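Side-chain contacts in CREG-like beta-barrel domain-containing protein (Agrobacterium tumefaciens, PDB 3DNH), which is of unknown function but carries a CREG-like beta-barrel related to FMN-binding pyridoxamine 5'-phosphate oxidases, and probably shares their split-barrel architecture: residues T57-G62 / P69-A74; R81-D86 / G111-I116; L123-Y128 / T144-L149. All coordinates share one frame; numbering follows the deposited sequence.

Interaction 1. Residues T57-G62 / P69-A74; sequences TATNIG and PFFFAA
Gly62 and Phe70 are tied backbone to backbone by two hydrogen bonds, the mark of an antiparallel hydrogen-bonded pair. Gly62 N gives its hydrogen to Phe70 O at 2.8 Å, and Phe70 N returns one to Gly62 O at 2.9 Å. The same carbonyl oxygen, Gly62 O, also takes a CA-H...O contact from Pro69 CA at 3.3 Å.

These bonds belong to the hairpin of strands 54-63 and 69-74, neighbours in the six-stranded antiparallel barrel. Towards Thr59 and Phe72 the segments 57-60 and 69-74 diverge, their N-to-C directions 118° apart, and water takes over. One water reaches Thr59 OG1, Asn60 O and Phe72 N; a second links Thr59 OG1 to Phe72 O, 2.7 Å from each. Rotation of Thr59 that sets OG1 anti to the backbone N (chi1 -160°) directs the hydroxyl between the two strands, where both waters sit. Phe71 CB lies 3.5 Å from Asn60 O. The Asn60 amide is bonded by ND2 to Asp100 and by OD1 to the backbone N of Ala101, both of the second subunit, and by ND2 also to Tyr128 OH.

Apolar contact is led by the Phe70 ring, which lays one face against Gly62 CA in a CH-pi contact, 3.9 Å from CA to ring centroid. The methyl Ile61 CG2 approaches Pro69 CB more loosely, at 4.4 Å.

Interaction 2. Residues R81-D86 / G111-I116; sequences RNMETD and GRADRI
Met83 and Glu84 of the helix meet Ala113 and Arg115 of the strand. Just before them, on residues that do not touch the strand, Arg81 grips its neighbour side-on: NE and NH2 both donate to the single atom Asn82 OD1, at 3.0 and 2.9 Å. That oxygen lies in the guanidinium plane, and the two donors come from the same face of the amide. Arg81 NH2 also donates to Thr12 O of the second subunit.

The CB of Met83, a selenomethionine, is directed toward the strand. With CG anti to the carbonyl carbon (chi1 -71°) and chi2 extended, SE is carried to 3.7 Å from Ala113 CB; the bend at chi3 then turns only the terminal CE. Tyr147, Thr46 and Ile89 pack around the same side chain. Its backbone joins in through one water, which donates to Met83 O at 3.1 Å and to Ala113 O at 2.8 Å. This places helix 78-85 against strand 106-115 of the barrel.

Glu84 bends at chi2 (-37°), which brings OE2 to Arg115 NH1 in a salt bridge of 3.2 Å, with carboxylate and guanidinium planes 85° apart. Arg145 makes a long, weak ion pair with Glu84 OE2, while its NE lies close to the like-charged Arg115 NH2. With a single oxygen engaging a single nitrogen between two exposed residues, this salt bridge is probably a modest, solvent-screened tie beside the apolar Met83-Ala113 contact.

Interaction 3. Residues L123-Y128 / T144-L149; sequences LAIARY and TRLYRL
Leu146 pushes its isobutyl end against Ala124, CD2 lying 3.8 Å from Ala124 CB and CG at 4.0 Å from that same methyl. Here helix 121-131 packs on the outside of the barrel, against strand 144-157, which runs between strands 69-74 and 106-115. The contact is purely apolar, with no hydrogen bond between the two segments, and it is narrow: one leucine facing one turn of helix.

Ala124 presents its methyl directly to the strand, and its short side chain is consistent with the close approach of the helix, Ala124 CA being 8.0 Å from Leu146 CA. Ile125, one residue on, starts off to the flank, but its torsions (chi1 -72°, chi2 -55°) carry CD1 round to within 4.4 Å of Leu146 CD2, so the leucine methyl has an alanine and an isoleucine as neighbours. Phe70 also touches both Leu146 and Ala124, filling in between helix and sheet.

Further along the strand Arg148 rises on the helix side, where it is held by salt bridges to Glu64 and Glu120. Arg127 lies nearby without touching it; the guanidinium group of Arg127 is laid flat over Leu123, whose CG sits 3.7 Å above the centre of its plane.

How the interactions relate
All three contacts share one barrel, in which strand 144-157 lies between the strands of interactions 1 and 2 and itself belongs to interaction 3. In the sheet it has 69-74 on one side, with Phe71 O 2.8 Å from Tyr147 N, and 106-115 on the other, with Asp114 O 2.8 Å from Arg148 N. Interactions 1 and 3 are closest, their centres about 8 Å apart. Interaction 2 lies about 12 Å from interaction 1 and about 14 Å from interaction 3, measured between centres. Side chains join them too: Met83 SE reaches Phe71 CZ at 3.9 Å, which brings interactions 1 and 2 into direct packing. Interactions 1 and 2 both touch the second subunit.

Interaction 1. Residues T57-G62 / P69-A74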
loop_
_atom_site.group_PDB
_atom_site.type_symbol
_atom_site.label_atom_id
_atom_site.label_comp_id
_atom_site.label_asym_id
_atom_site.label_seq_id
_atom_site.Cartn_x
_atom_site.Cartn_y
_atom_site.Cartn_z
ATOM N N THR A 57 -0.418 6.056 -6.533
ATOM C CA THR A 57 -1.714 5.353 -6.435
ATOM C C THR A 57 -1.502 3.963 -5.841
ATOM O O THR A 57 -0.365 3.600 -5.525
ATOM C CB THR A 57 -2.515 5.324 -7.817
ATOM O OG1 THR A 57 -3.853 4.863 -7.580
ATOM C CG2 THR A 57 -1.842 4.435 -8.876
ATOM N N ALA A 58 -2.589 3.218 -5.649
ATOM C CA ALA A 58 -2.548 1.798 -5.330
ATOM C C ALA A 58 -3.097 0.990 -6.507
ATOM O O ALA A 58 -4.101 1.375 -7.116
ATOM C CB ALA A 58 -3.340 1.482 -4.051
ATOM N N THR A 59 -2.458 -0.136 -6.805
ATOM C CA THR A 59 -2.901 -0.965 -7.935
ATOM C C THR A 59 -2.680 -2.453 -7.639
ATOM O O THR A 59 -2.049 -2.783 -6.637
ATOM C CB THR A 59 -2.213 -0.512 -9.266
ATOM O OG1 THR A 59 -2.970 -0.975 -10.390
ATOM C CG2 THR A 59 -0.716 -0.933 -9.358
ATOM N N ASN A 60 -3.226 -3.319 -8.495
ATOM C CA ASN A 60 -3.089 -4.759 -8.342
ATOM C C ASN A 60 -1.912 -5.239 -9.199
ATOM O O ASN A 60 -1.711 -4.764 -10.320
ATOM C CB ASN A 60 -4.354 -5.462 -8.847
ATOM C CG ASN A 60 -5.638 -4.988 -8.169
ATOM O OD1 ASN A 60 -5.711 -4.824 -6.940
ATOM N ND2 ASN A 60 -6.710 -4.875 -8.970
ATOM N N ILE A 61 -1.213 -6.251 -8.729
ATOM C CA ILE A 61 -0.009 -6.788 -9.396
ATOM C C ILE A 61 -0.245 -8.171 -10.001
ATOM O O ILE A 61 -0.667 -9.139 -9.282
ATOM C CB ILE A 61 1.151 -6.875 -8.340
ATOM C CG1 ILE A 61 1.659 -5.458 -8.024
ATOM C CG2 ILE A 61 2.338 -7.712 -8.841
ATOM C CD1 ILE A 61 2.235 -4.694 -9.251
ATOM N N GLY A 62 0.004 -8.270 -11.316
ATOM C CA GLY A 62 0.134 -9.590 -11.967
ATOM C C GLY A 62 1.620 -9.987 -12.056
ATOM O O GLY A 62 2.489 -9.139 -11.956
ATOM N N PRO A 69 6.665 -8.280 -12.955
ATOM C CA PRO A 69 5.387 -7.720 -12.563
ATOM C C PRO A 69 4.710 -6.961 -13.695
ATOM O O PRO A 69 5.374 -6.311 -14.516
ATOM C CB PRO A 69 5.740 -6.754 -11.425
ATOM C CG PRO A 69 7.137 -6.990 -11.084
ATOM C CD PRO A 69 7.771 -7.524 -12.345
ATOM N N PHE A 70 3.371 -7.034 -13.730
ATOM C CA PHE A 70 2.633 -6.258 -14.723
ATOM C C PHE A 70 1.380 -5.747 -14.048
ATOM O O PHE A 70 0.963 -6.240 -12.995
ATOM C CB PHE A 70 2.356 -7.072 -16.028
ATOM C CG PHE A 70 1.225 -8.095 -15.917
ATOM C CD1 PHE A 70 -0.086 -7.758 -16.278
ATOM C CD2 PHE A 70 1.477 -9.402 -15.482
ATOM C CE1 PHE A 70 -1.131 -8.729 -16.209
ATOM C CE2 PHE A 70 0.463 -10.348 -15.395
ATOM C CZ PHE A 70 -0.854 -10.004 -15.756
ATOM N N PHE A 71 0.767 -4.758 -14.657
ATOM C CA PHE A 71 -0.386 -4.145 -14.044
ATOM C C PHE A 71 -1.208 -3.405 -15.116
ATOM O O PHE A 71 -0.757 -3.211 -16.260
ATOM C CB PHE A 71 0.034 -3.217 -12.886
ATOM C CG PHE A 71 0.939 -2.087 -13.304
ATOM C CD1 PHE A 71 0.405 -0.854 -13.691
ATOM C CD2 PHE A 71 2.324 -2.244 -13.289
ATOM C CE1 PHE A 71 1.253 0.212 -14.084
ATOM C CE2 PHE A 71 3.174 -1.203 -13.668
ATOM C CZ PHE A 71 2.631 0.041 -14.065
ATOM N N PHE A 72 -2.410 -3.034 -14.693
ATOM C CA PHE A 72 -3.357 -2.357 -15.535
ATOM C C PHE A 72 -3.638 -0.991 -14.947
ATOM O O PHE A 72 -3.602 -0.819 -13.713
ATOM C CB PHE A 72 -4.651 -3.178 -15.624
ATOM C CG PHE A 72 -5.892 -2.351 -15.649
ATOM C CD1 PHE A 72 -6.360 -1.804 -16.840
ATOM C CD2 PHE A 72 -6.609 -2.121 -14.470
ATOM C CE1 PHE A 72 -7.529 -1.033 -16.852
ATOM C CE2 PHE A 72 -7.782 -1.344 -14.478
ATOM C CZ PHE A 72 -8.233 -0.799 -15.667
ATOM N N ALA A 73 -3.935 -0.038 -15.832
ATOM C CA ALA A 73 -4.374 1.289 -15.412
ATOM C C ALA A 73 -5.463 1.732 -16.380
ATOM O O ALA A 73 -5.304 1.552 -17.584
ATOM C CB ALA A 73 -3.242 2.285 -15.441
ATOM N N ALA A 74 -6.564 2.276 -15.860
ATOM C CA ALA A 74 -7.576 2.915 -16.724
ATOM C C ALA A 74 -6.901 4.081 -17.452
ATOM O O ALA A 74 -6.132 4.805 -16.833
ATOM C CB ALA A 74 -8.728 3.411 -15.886
HETATM O O HOH W 1 -3.152 -3.355 -11.874
HETATM O O HOH W 2 -4.004 1.085 -11.873
#

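Interaction 2. Residues R81-D86 / G111-I116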
loop_
_atom_site.group_PDB
_atom_site.type_symbol
_atom_site.label_atom_id
_atom_site.label_comp_id
_atom_site.label_asym_id
_atom_site.label_seq_id
_atom_site.Cartn_x
_atom_site.Cartn_y
_atom_site.Cartn_z
ATOM N N ARG A 81 -1.746 8.999 -17.549
ATOM C CA ARG A 81 -1.257 10.206 -18.184
ATOM C C ARG A 81 0.221 10.403 -17.883
ATOM O O ARG A 81 1.014 10.637 -18.813
ATOM C CB ARG A 81 -2.051 11.445 -17.712
ATOM C CG ARG A 81 -1.902 12.765 -18.563
ATOM C CD ARG A 81 -0.690 13.653 -18.174
ATOM N NE ARG A 81 -0.554 13.782 -16.708
ATOM C CZ ARG A 81 -1.241 14.628 -15.957
ATOM N NH1 ARG A 81 -2.120 15.467 -16.518
ATOM N NH2 ARG A 81 -1.049 14.649 -14.643
ATOM N N ASN A 82 0.579 10.355 -16.595
ATOM C CA ASN A 82 1.964 10.637 -16.182
ATOM C C ASN A 82 2.919 9.698 -16.897
ATOM O O ASN A 82 3.923 10.144 -17.486
ATOM C CB ASN A 82 2.148 10.546 -14.658
ATOM C CG ASN A 82 1.461 11.673 -13.912
ATOM O OD1 ASN A 82 1.096 12.674 -14.510
ATOM N ND2 ASN A 82 1.250 11.500 -12.598
HETATM N N MSE A 83 2.566 8.413 -16.888
HETATM C CA MSE A 83 3.332 7.375 -17.564
HETATM C C MSE A 83 3.454 7.549 -19.094
HETATM O O MSE A 83 4.479 7.195 -19.657
HETATM C CB MSE A 83 2.779 5.991 -17.207
HETATM C CG MSE A 83 3.086 5.581 -15.766
HETATM SE SE MSE A 83 2.541 3.754 -15.317
HETATM C CE MSE A 83 0.564 3.983 -15.265
ATOM N N GLU A 84 2.435 8.116 -19.752
ATOM C CA GLU A 84 2.570 8.539 -21.170
ATOM C C GLU A 84 3.699 9.554 -21.306
ATOM O O GLU A 84 4.559 9.429 -22.168
ATOM C CB GLU A 84 1.296 9.204 -21.728
ATOM C CG GLU A 84 0.233 8.300 -22.335
ATOM C CD GLU A 84 0.787 7.099 -23.136
ATOM O OE1 GLU A 84 0.833 7.171 -24.389
ATOM O OE2 GLU A 84 1.151 6.064 -22.502
ATOM N N THR A 85 3.676 10.562 -20.444
ATOM C CA THR A 85 4.642 11.660 -20.486
ATOM C C THR A 85 6.085 11.245 -20.093
ATOM O O THR A 85 7.036 11.754 -20.677
ATOM C CB THR A 85 4.149 12.878 -19.655
ATOM O OG1 THR A 85 3.979 12.513 -18.283
ATOM C CG2 THR A 85 2.806 13.403 -20.189
ATOM N N ASP A 86 6.228 10.306 -19.141
ATOM C CA ASP A 86 7.522 9.897 -18.573
ATOM C C ASP A 86 7.345 8.506 -17.948
ATOM O O ASP A 86 6.562 8.335 -16.989
ATOM C CB ASP A 86 7.950 10.914 -17.501
ATOM C CG ASP A 86 9.361 10.676 -16.951
ATOM O OD1 ASP A 86 9.845 9.527 -16.868
ATOM O OD2 ASP A 86 9.988 11.685 -16.563
ATOM N N GLY A 111 11.986 1.348 -11.966
ATOM C CA GLY A 111 12.308 1.122 -13.390
ATOM C C GLY A 111 11.401 1.852 -14.353
ATOM O O GLY A 111 10.996 2.984 -14.082
ATOM N N ARG A 112 11.101 1.223 -15.492
ATOM C CA ARG A 112 10.219 1.837 -16.503
ATOM C C ARG A 112 8.935 1.054 -16.718
ATOM O O ARG A 112 8.919 -0.168 -16.622
ATOM C CB ARG A 112 10.956 2.098 -17.825
ATOM C CG ARG A 112 11.981 3.218 -17.712
ATOM C CD ARG A 112 12.907 3.323 -18.908
ATOM N NE ARG A 112 13.867 4.390 -18.628
ATOM C CZ ARG A 112 13.632 5.697 -18.782
ATOM N NH1 ARG A 112 14.573 6.570 -18.434
ATOM N NH2 ARG A 112 12.475 6.137 -19.283
ATOM N N ALA A 113 7.838 1.791 -16.922
ATOM C CA ALA A 113 6.554 1.220 -17.270
ATOM C C ALA A 113 6.513 1.067 -18.777
ATOM O O ALA A 113 6.323 2.068 -19.505
ATOM C CB ALA A 113 5.454 2.144 -16.825
ATOM N N ASP A 114 6.686 -0.170 -19.244
ATOM C CA ASP A 114 6.636 -0.499 -20.643
ATOM C C ASP A 114 5.219 -0.952 -20.975
ATOM O O ASP A 114 4.698 -1.913 -20.403
ATOM C CB ASP A 114 7.596 -1.653 -20.959
ATOM C CG ASP A 114 9.054 -1.238 -20.987
ATOM O OD1 ASP A 114 9.358 -0.097 -21.385
ATOM O OD2 ASP A 114 9.929 -2.064 -20.626
ATOM N N ARG A 115 4.618 -0.312 -21.955
ATOM C CA ARG A 115 3.322 -0.743 -22.422
ATOM C C ARG A 115 3.379 -2.134 -23.088
ATOM O O ARG A 115 4.208 -2.394 -23.972
ATOM C CB ARG A 115 2.781 0.323 -23.361
ATOM C CG ARG A 115 1.303 0.312 -23.442
ATOM C CD ARG A 115 0.630 1.224 -22.432
ATOM N NE ARG A 115 -0.648 1.501 -23.057
ATOM C CZ ARG A 115 -0.895 2.555 -23.824
ATOM N NH1 ARG A 115 0.023 3.491 -23.993
ATOM N NH2 ARG A 115 -2.077 2.682 -24.396
ATOM N N ILE A 116 2.537 -3.048 -22.609
ATOM C CA ILE A 116 2.420 -4.357 -23.215
ATOM C C ILE A 116 1.745 -4.215 -24.600
ATOM O O ILE A 116 0.664 -3.630 -24.696
ATOM C CB ILE A 116 1.653 -5.317 -22.283
ATOM C CG1 ILE A 116 2.511 -5.636 -21.031
ATOM C CG2 ILE A 116 1.263 -6.612 -23.011
ATOM C CD1 ILE A 116 1.854 -6.552 -20.029
HETATM O O HOH W 3 4.498 4.103 -20.185
#

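Interaction 3. Residues L123-Y128 / T144-L149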
loop_
_atom_site.group_PDB
_atom_site.type_symbol
_atom_site.label_atom_id
_atom_site.label_comp_id
_atom_site.label_asym_id
_atom_site.label_seq_id
_atom_site.Cartn_x
_atom_site.Cartn_y
_atom_site.Cartn_z
ATOM N N LEU A 123 -3.487 -12.670 -23.368
ATOM C CA LEU A 123 -2.781 -13.470 -22.364
ATOM C C LEU A 123 -2.698 -12.758 -21.020
ATOM O O LEU A 123 -2.954 -13.368 -19.983
ATOM C CB LEU A 123 -1.385 -13.816 -22.867
ATOM C CG LEU A 123 -0.523 -14.745 -22.035
ATOM C CD1 LEU A 123 -1.193 -16.119 -21.765
ATOM C CD2 LEU A 123 0.761 -14.843 -22.850
ATOM N N ALA A 124 -2.375 -11.464 -21.044
ATOM C CA ALA A 124 -2.187 -10.696 -19.824
ATOM C C ALA A 124 -3.519 -10.567 -19.080
ATOM O O ALA A 124 -3.575 -10.610 -17.844
ATOM C CB ALA A 124 -1.574 -9.306 -20.146
ATOM N N ILE A 125 -4.597 -10.438 -19.844
ATOM C CA ILE A 125 -5.968 -10.407 -19.293
ATOM C C ILE A 125 -6.296 -11.672 -18.534
ATOM O O ILE A 125 -6.808 -11.639 -17.416
ATOM C CB ILE A 125 -7.050 -10.242 -20.434
ATOM C CG1 ILE A 125 -7.013 -8.821 -20.994
ATOM C CG2 ILE A 125 -8.475 -10.541 -19.939
ATOM C CD1 ILE A 125 -7.177 -7.820 -19.937
ATOM N N ALA A 126 -6.060 -12.805 -19.154
ATOM C CA ALA A 126 -6.432 -14.040 -18.503
ATOM C C ALA A 126 -5.583 -14.238 -17.211
ATOM O O ALA A 126 -6.119 -14.594 -16.148
ATOM C CB ALA A 126 -6.288 -15.199 -19.455
ATOM N N ARG A 127 -4.291 -13.932 -17.303
ATOM C CA ARG A 127 -3.403 -14.002 -16.129
ATOM C C ARG A 127 -3.847 -13.092 -14.980
ATOM O O ARG A 127 -3.821 -13.482 -13.806
ATOM C CB ARG A 127 -1.981 -13.652 -16.518
ATOM C CG ARG A 127 -1.246 -14.724 -17.214
ATOM C CD ARG A 127 0.038 -14.144 -17.805
ATOM N NE ARG A 127 0.821 -15.175 -18.481
ATOM C CZ ARG A 127 1.938 -14.964 -19.171
ATOM N NH1 ARG A 127 2.410 -13.723 -19.353
ATOM N NH2 ARG A 127 2.567 -16.018 -19.705
ATOM N N TYR A 128 -4.272 -11.875 -15.322
ATOM C CA TYR A 128 -4.719 -10.928 -14.340
ATOM C C TYR A 128 -6.043 -11.318 -13.663
ATOM O O TYR A 128 -6.172 -11.230 -12.441
ATOM C CB TYR A 128 -4.894 -9.586 -15.044
ATOM C CG TYR A 128 -5.049 -8.393 -14.147
ATOM C CD1 TYR A 128 -3.932 -7.652 -13.739
ATOM C CD2 TYR A 128 -6.309 -7.936 -13.797
ATOM C CE1 TYR A 128 -4.077 -6.514 -12.944
ATOM C CE2 TYR A 128 -6.478 -6.805 -13.026
ATOM C CZ TYR A 128 -5.355 -6.084 -12.611
ATOM O OH TYR A 128 -5.542 -4.932 -11.873
ATOM N N THR A 144 -8.765 0.576 -21.286
ATOM C CA THR A 144 -7.924 -0.211 -20.375
ATOM C C THR A 144 -6.492 -0.194 -20.942
ATOM O O THR A 144 -6.302 -0.392 -22.146
ATOM C CB THR A 144 -8.464 -1.682 -20.139
ATOM O OG1 THR A 144 -8.166 -2.546 -21.250
ATOM C CG2 THR A 144 -9.946 -1.720 -19.916
ATOM N N ARG A 145 -5.507 0.093 -20.088
ATOM C CA ARG A 145 -4.071 0.105 -20.470
ATOM C C ARG A 145 -3.268 -0.909 -19.653
ATOM O O ARG A 145 -3.453 -1.036 -18.454
ATOM C CB ARG A 145 -3.455 1.492 -20.310
ATOM C CG ARG A 145 -4.006 2.514 -21.295
ATOM C CD ARG A 145 -3.146 3.738 -21.410
ATOM N NE ARG A 145 -3.852 4.726 -22.219
ATOM C CZ ARG A 145 -3.578 6.025 -22.229
ATOM N NH1 ARG A 145 -2.586 6.507 -21.486
ATOM N NH2 ARG A 145 -4.298 6.841 -22.984
ATOM N N LEU A 146 -2.359 -1.600 -20.317
ATOM C CA LEU A 146 -1.632 -2.709 -19.724
ATOM C C LEU A 146 -0.118 -2.432 -19.770
ATOM O O LEU A 146 0.414 -2.095 -20.822
ATOM C CB LEU A 146 -1.952 -3.916 -20.564
ATOM C CG LEU A 146 -2.030 -5.308 -19.984
ATOM C CD1 LEU A 146 -2.031 -5.331 -18.460
ATOM C CD2 LEU A 146 -3.300 -5.922 -20.593
ATOM N N TYR A 147 0.574 -2.597 -18.648
ATOM C CA TYR A 147 2.013 -2.234 -18.569
ATOM C C TYR A 147 2.806 -3.320 -17.883
ATOM O O TYR A 147 2.300 -3.921 -16.987
ATOM C CB TYR A 147 2.184 -1.020 -17.684
ATOM C CG TYR A 147 1.346 0.172 -18.025
ATOM C CD1 TYR A 147 1.883 1.245 -18.744
ATOM C CD2 TYR A 147 0.040 0.273 -17.543
ATOM C CE1 TYR A 147 1.111 2.385 -19.019
ATOM C CE2 TYR A 147 -0.717 1.348 -17.820
ATOM C CZ TYR A 147 -0.186 2.411 -18.551
ATOM O OH TYR A 147 -0.981 3.478 -18.777
ATOM N N ARG A 148 4.067 -3.541 -18.255
ATOM C CA ARG A 148 4.919 -4.328 -17.358
ATOM C C ARG A 148 6.085 -3.490 -16.849
ATOM O O ARG A 148 6.534 -2.522 -17.505
ATOM C CB ARG A 148 5.346 -5.701 -17.965
ATOM C CG ARG A 148 6.078 -5.583 -19.249
ATOM C CD ARG A 148 6.716 -6.909 -19.716
ATOM N NE ARG A 148 5.749 -7.896 -20.158
ATOM C CZ ARG A 148 5.312 -8.034 -21.415
ATOM N NH1 ARG A 148 5.726 -7.235 -22.397
ATOM N NH2 ARG A 148 4.425 -8.971 -21.693
ATOM N N LEU A 149 6.522 -3.829 -15.647
ATOM C CA LEU A 149 7.626 -3.143 -15.026
ATOM C C LEU A 149 8.909 -3.665 -15.644
ATOM O O LEU A 149 9.148 -4.880 -15.655
ATOM C CB LEU A 149 7.618 -3.353 -13.499
ATOM C CG LEU A 149 8.828 -2.756 -12.771
ATOM C CD1 LEU A 149 8.942 -1.251 -12.947
ATOM C CD2 LEU A 149 8.765 -3.137 -11.295
#